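Local atomic coordinates of tyrosine specific protein phosphatase (Trypanosoma cruzi, PDB entry 4AZ1), a protein that probably acts as a protein tyrosine phosphatase, removing phosphate from phosphotyrosine residues of proteins. Residues 18-32 with 264-278. Sequence-based numbering, arbitrary orientation.
Sequences YERVQREFSLLLRQE and RRQRFGMVQRMEQYF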
# COMPACT_ATOMS: atom_id res chain seq x y z
N TYR A 18 19.75 28.29 -26.56
CA TYR A 18 19.87 26.84 -26.45
C TYR A 18 21.21 26.44 -25.81
O TYR A 18 21.24 25.57 -24.95
CB TYR A 18 19.72 26.19 -27.83
CG TYR A 18 19.74 24.67 -27.80
CD1 TYR A 18 20.94 23.98 -27.83
CD2 TYR A 18 18.56 23.94 -27.75
CE1 TYR A 18 20.98 22.61 -27.81
CE2 TYR A 18 18.59 22.56 -27.73
CZ TYR A 18 19.80 21.90 -27.76
OH TYR A 18 19.86 20.52 -27.74
N GLU A 19 22.28 27.11 -26.22
CA GLU A 19 23.62 26.84 -25.72
C GLU A 19 23.82 27.25 -24.26
O GLU A 19 24.54 26.59 -23.52
CB GLU A 19 24.65 27.55 -26.60
CG GLU A 19 24.83 26.90 -27.97
CD GLU A 19 25.89 27.59 -28.82
OE1 GLU A 19 26.60 28.48 -28.29
OE2 GLU A 19 26.02 27.22 -30.01
N ARG A 20 23.21 28.36 -23.86
CA ARG A 20 23.27 28.80 -22.48
C ARG A 20 22.54 27.80 -21.56
O ARG A 20 23.05 27.46 -20.49
CB ARG A 20 22.67 30.19 -22.31
CG ARG A 20 22.42 30.54 -20.85
CD ARG A 20 22.00 31.98 -20.63
NE ARG A 20 21.31 32.10 -19.35
CZ ARG A 20 20.92 33.24 -18.80
NH1 ARG A 20 21.15 34.39 -19.41
NH2 ARG A 20 20.29 33.22 -17.63
N VAL A 21 21.37 27.33 -21.98
CA VAL A 21 20.64 26.34 -21.18
C VAL A 21 21.48 25.08 -21.02
O VAL A 21 21.69 24.61 -19.90
CB VAL A 21 19.25 25.98 -21.75
CG1 VAL A 21 18.55 24.95 -20.85
CG2 VAL A 21 18.39 27.22 -21.86
N GLN A 22 22.00 24.54 -22.12
CA GLN A 22 22.83 23.34 -22.04
C GLN A 22 24.03 23.57 -21.11
O GLN A 22 24.33 22.73 -20.25
CB GLN A 22 23.29 22.89 -23.43
CG GLN A 22 24.18 21.64 -23.41
CD GLN A 22 23.47 20.38 -22.87
OE1 GLN A 22 22.72 19.72 -23.59
NE2 GLN A 22 23.72 20.05 -21.59
N ARG A 23 24.70 24.71 -21.26
CA ARG A 23 25.86 25.05 -20.43
C ARG A 23 25.52 25.11 -18.94
O ARG A 23 26.25 24.57 -18.11
CB ARG A 23 26.43 26.39 -20.89
CG ARG A 23 27.76 26.75 -20.27
CD ARG A 23 28.22 28.12 -20.76
NE ARG A 23 27.33 29.18 -20.28
CZ ARG A 23 26.64 30.00 -21.06
NH1 ARG A 23 26.74 29.91 -22.39
NH2 ARG A 23 25.85 30.92 -20.51
N GLU A 24 24.41 25.76 -18.60
CA GLU A 24 23.98 25.85 -17.20
C GLU A 24 23.61 24.49 -16.63
O GLU A 24 23.96 24.17 -15.49
CB GLU A 24 22.79 26.80 -17.06
CG GLU A 24 23.16 28.28 -17.09
CD GLU A 24 21.93 29.18 -17.04
OE1 GLU A 24 20.79 28.66 -16.84
OE2 GLU A 24 22.10 30.40 -17.20
N PHE A 25 22.88 23.69 -17.41
CA PHE A 25 22.50 22.38 -16.91
C PHE A 25 23.74 21.49 -16.65
O PHE A 25 23.79 20.79 -15.64
CB PHE A 25 21.52 21.69 -17.84
CG PHE A 25 21.02 20.38 -17.31
CD1 PHE A 25 20.05 20.34 -16.32
CD2 PHE A 25 21.54 19.18 -17.80
CE1 PHE A 25 19.60 19.12 -15.81
CE2 PHE A 25 21.08 17.95 -17.30
CZ PHE A 25 20.11 17.93 -16.31
N SER A 26 24.72 21.54 -17.55
CA SER A 26 25.95 20.78 -17.35
C SER A 26 26.69 21.25 -16.10
O SER A 26 27.22 20.43 -15.34
CB SER A 26 26.86 20.88 -18.58
OG SER A 26 26.26 20.23 -19.68
N LEU A 27 26.71 22.55 -15.88
CA LEU A 27 27.32 23.10 -14.67
C LEU A 27 26.61 22.61 -13.41
O LEU A 27 27.25 22.31 -12.40
CB LEU A 27 27.34 24.63 -14.75
CG LEU A 27 27.95 25.42 -13.60
CD1 LEU A 27 29.44 25.10 -13.45
CD2 LEU A 27 27.73 26.91 -13.83
N LEU A 28 25.28 22.49 -13.46
CA LEU A 28 24.55 21.93 -12.33
C LEU A 28 24.95 20.48 -12.05
O LEU A 28 25.17 20.10 -10.90
CB LEU A 28 23.04 22.00 -12.56
CG LEU A 28 22.36 23.37 -12.47
CD1 LEU A 28 20.96 23.28 -13.05
CD2 LEU A 28 22.30 23.85 -11.03
N LEU A 29 25.03 19.65 -13.09
CA LEU A 29 25.44 18.26 -12.92
C LEU A 29 26.86 18.23 -12.37
O LEU A 29 27.18 17.43 -11.49
CB LEU A 29 25.39 17.51 -14.25
CG LEU A 29 24.03 17.37 -14.92
CD1 LEU A 29 24.16 16.52 -16.17
CD2 LEU A 29 23.05 16.75 -13.95
N ARG A 30 27.69 19.12 -12.91
CA ARG A 30 29.09 19.26 -12.49
C ARG A 30 29.23 19.45 -10.97
O ARG A 30 30.24 19.07 -10.39
CB ARG A 30 29.73 20.42 -13.28
CG ARG A 30 31.02 21.00 -12.74
CD ARG A 30 32.23 20.19 -13.15
NE ARG A 30 33.49 20.88 -12.84
CZ ARG A 30 34.00 21.00 -11.62
NH1 ARG A 30 33.36 20.47 -10.58
NH2 ARG A 30 35.15 21.64 -11.44
N GLN A 31 28.19 19.98 -10.32
CA GLN A 31 28.24 20.25 -8.89
C GLN A 31 27.81 19.07 -8.04
O GLN A 31 27.88 19.13 -6.80
CB GLN A 31 27.34 21.44 -8.54
CG GLN A 31 28.08 22.74 -8.36
CD GLN A 31 28.45 23.38 -9.67
OE1 GLN A 31 27.66 24.13 -10.25
NE2 GLN A 31 29.65 23.10 -10.15
N GLU A 32 27.33 18.01 -8.69
CA GLU A 32 26.84 16.84 -7.94
C GLU A 32 27.94 16.15 -7.11
O GLU A 32 29.02 15.82 -7.62
CB GLU A 32 26.16 15.85 -8.89
CG GLU A 32 24.89 16.43 -9.51
CD GLU A 32 24.11 15.40 -10.33
OE1 GLU A 32 24.65 14.30 -10.62
OE2 GLU A 32 22.95 15.70 -10.68
N ARG A 264 18.12 21.66 -5.47
CA ARG A 264 19.07 20.55 -5.44
C ARG A 264 19.72 20.33 -4.07
O ARG A 264 20.06 19.20 -3.72
CB ARG A 264 20.15 20.74 -6.52
CG ARG A 264 19.75 20.08 -7.81
CD ARG A 264 20.63 20.41 -9.01
NE ARG A 264 20.14 19.66 -10.17
CZ ARG A 264 20.73 18.58 -10.67
NH1 ARG A 264 21.89 18.16 -10.16
NH2 ARG A 264 20.19 17.95 -11.71
N ARG A 265 19.90 21.40 -3.30
CA ARG A 265 20.46 21.27 -1.96
C ARG A 265 19.47 20.59 -1.02
O ARG A 265 19.85 20.08 0.03
CB ARG A 265 20.84 22.64 -1.37
CG ARG A 265 22.07 23.29 -1.97
CD ARG A 265 22.46 24.57 -1.21
NE ARG A 265 21.59 25.71 -1.52
CZ ARG A 265 21.81 26.58 -2.50
NH1 ARG A 265 22.87 26.45 -3.30
NH2 ARG A 265 20.97 27.58 -2.70
N GLN A 266 18.20 20.61 -1.40
CA GLN A 266 17.16 20.10 -0.51
C GLN A 266 16.66 18.72 -0.93
O GLN A 266 16.11 17.97 -0.13
CB GLN A 266 16.00 21.09 -0.44
CG GLN A 266 16.35 22.45 0.18
CD GLN A 266 15.19 23.43 0.08
OE1 GLN A 266 14.22 23.34 0.83
NE2 GLN A 266 15.28 24.35 -0.87
N ARG A 267 16.86 18.39 -2.20
CA ARG A 267 16.58 17.04 -2.71
C ARG A 267 17.54 16.76 -3.87
O ARG A 267 17.40 17.33 -4.96
CB ARG A 267 15.13 16.91 -3.19
CG ARG A 267 14.76 15.51 -3.72
CD ARG A 267 13.24 15.34 -3.82
NE ARG A 267 12.83 14.13 -4.53
CZ ARG A 267 12.64 12.94 -3.97
NH1 ARG A 267 12.85 12.77 -2.67
NH2 ARG A 267 12.25 11.90 -4.72
N PHE A 268 18.51 15.89 -3.63
CA PHE A 268 19.57 15.63 -4.60
C PHE A 268 19.02 15.31 -5.99
O PHE A 268 18.16 14.45 -6.15
CB PHE A 268 20.43 14.46 -4.12
CG PHE A 268 21.63 14.22 -4.98
CD1 PHE A 268 22.79 14.94 -4.76
CD2 PHE A 268 21.58 13.30 -6.02
CE1 PHE A 268 23.91 14.74 -5.56
CE2 PHE A 268 22.69 13.10 -6.84
CZ PHE A 268 23.86 13.82 -6.60
N GLY A 269 19.52 16.03 -6.99
CA GLY A 269 19.23 15.67 -8.37
C GLY A 269 18.00 16.35 -8.96
O GLY A 269 17.64 16.04 -10.10
N MET A 270 17.39 17.27 -8.22
CA MET A 270 16.20 17.99 -8.70
C MET A 270 16.44 18.60 -10.09
O MET A 270 17.49 19.22 -10.35
CB MET A 270 15.75 19.09 -7.72
CG MET A 270 14.99 18.59 -6.50
SD MET A 270 13.35 17.91 -6.84
CE MET A 270 12.31 19.34 -6.51
N VAL A 271 15.43 18.42 -10.96
CA VAL A 271 15.56 18.67 -12.39
C VAL A 271 16.61 17.73 -12.98
O VAL A 271 17.81 18.01 -13.00
CB VAL A 271 15.83 20.15 -12.75
CG1 VAL A 271 15.73 20.34 -14.25
CG2 VAL A 271 14.80 21.05 -12.04
N GLN A 272 16.12 16.59 -13.46
CA GLN A 272 16.92 15.44 -13.80
C GLN A 272 17.47 15.52 -15.23
O GLN A 272 18.55 15.02 -15.50
CB GLN A 272 16.03 14.20 -13.66
CG GLN A 272 16.67 12.85 -13.92
CD GLN A 272 15.67 11.71 -13.69
OE1 GLN A 272 14.45 11.94 -13.69
NE2 GLN A 272 16.17 10.51 -13.47
N ARG A 273 16.73 16.15 -16.14
CA ARG A 273 17.08 16.11 -17.56
C ARG A 273 17.19 17.51 -18.11
O ARG A 273 16.51 18.42 -17.64
CB ARG A 273 16.02 15.33 -18.37
CG ARG A 273 15.73 13.95 -17.80
CD ARG A 273 14.95 13.07 -18.78
NE ARG A 273 14.28 11.96 -18.10
CZ ARG A 273 14.90 10.86 -17.66
NH1 ARG A 273 16.22 10.74 -17.81
NH2 ARG A 273 14.22 9.88 -17.07
N MET A 274 18.04 17.66 -19.13
CA MET A 274 18.33 18.98 -19.69
C MET A 274 17.04 19.68 -20.15
O MET A 274 16.82 20.87 -19.87
CB MET A 274 19.34 18.85 -20.84
CG MET A 274 19.79 20.18 -21.45
SD MET A 274 18.61 20.80 -22.69
CE MET A 274 19.08 19.80 -24.11
N GLU A 275 16.18 18.94 -20.84
CA GLU A 275 14.97 19.56 -21.39
C GLU A 275 14.01 19.94 -20.28
O GLU A 275 13.19 20.83 -20.47
CB GLU A 275 14.29 18.66 -22.44
CG GLU A 275 13.63 17.44 -21.87
CD GLU A 275 14.61 16.30 -21.64
OE1 GLU A 275 15.84 16.49 -21.87
OE2 GLU A 275 14.14 15.22 -21.23
N GLN A 276 14.12 19.29 -19.12
CA GLN A 276 13.26 19.68 -18.00
C GLN A 276 13.71 21.03 -17.43
O GLN A 276 12.89 21.82 -16.99
CB GLN A 276 13.24 18.59 -16.91
CG GLN A 276 12.43 17.34 -17.32
CD GLN A 276 12.82 16.12 -16.49
OE1 GLN A 276 13.70 16.21 -15.63
NE2 GLN A 276 12.18 14.97 -16.76
N TYR A 277 15.02 21.29 -17.44
CA TYR A 277 15.56 22.57 -16.99
C TYR A 277 15.18 23.65 -18.00
O TYR A 277 14.79 24.78 -17.65
CB TYR A 277 17.09 22.45 -16.85
CG TYR A 277 17.80 23.70 -16.37
CD1 TYR A 277 17.67 24.16 -15.06
CD2 TYR A 277 18.62 24.42 -17.23
CE1 TYR A 277 18.33 25.31 -14.62
CE2 TYR A 277 19.28 25.58 -16.81
CZ TYR A 277 19.13 26.01 -15.49
OH TYR A 277 19.80 27.15 -15.06
N PHE A 278 15.28 23.29 -19.27
CA PHE A 278 14.84 24.17 -20.35
C PHE A 278 13.38 24.62 -20.17
O PHE A 278 13.07 25.80 -20.35
CB PHE A 278 15.01 23.45 -21.68
CG PHE A 278 15.49 24.35 -22.77
CD1 PHE A 278 14.92 25.61 -22.95
CD2 PHE A 278 16.52 23.94 -23.61
CE1 PHE A 278 15.37 26.46 -23.96
CE2 PHE A 278 16.98 24.79 -24.63
CZ PHE A 278 16.41 26.04 -24.80
O HOH W 1 24.06 20.18 -8.65
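Phe25, on the N-terminal helix 14-30, packs against the glutamine-bearing loop (Q-loop) of the protein tyrosine phosphatase fold and the start of the helix that follows it. With CG trans to the backbone N (chi1 -176°), its ring reaches that junction: Met274 CA lies over the centre of one face, 3.6 Å from the centroid, while at the ring edge CZ meets Gln272 O at 3.4 Å and CE1 meets Val271 O at 3.5 Å. The axes of 18-30 and 274-278 run at 118° to each other, and Tyr277 fits as a knob among Val21, Glu24, Phe25 and Leu28. Leu28 CD1 lies over one face of the Tyr277 ring, offset toward CE1, 3.7 Å away. The hydroxyl Tyr277 OH donates to Glu24 OE1 at 2.5 Å, approaching from above the carboxylate plane; Tyr281 OH also bonds this oxygen, and Arg20 NE forms a salt bridge with Glu24 OE2, so the carboxylate is gripped at both oxygens. Nearer the start of helix 14-30, Val21 CG2 makes a CH-pi contact 3.7 Å from the Phe278 ring centroid, and helix 293-299 packs against both Tyr18 and Phe278. At the other end, the Arg264 guanidinium ties the Q-loop to Glu32, in the loop just after the helix: NH2 donates to Val271 O at 2.7 Å, and NH1 donates to the anti lone pair of Glu32 OE2 at 2.7 Å within a salt bridge, N-H...O angle 160°.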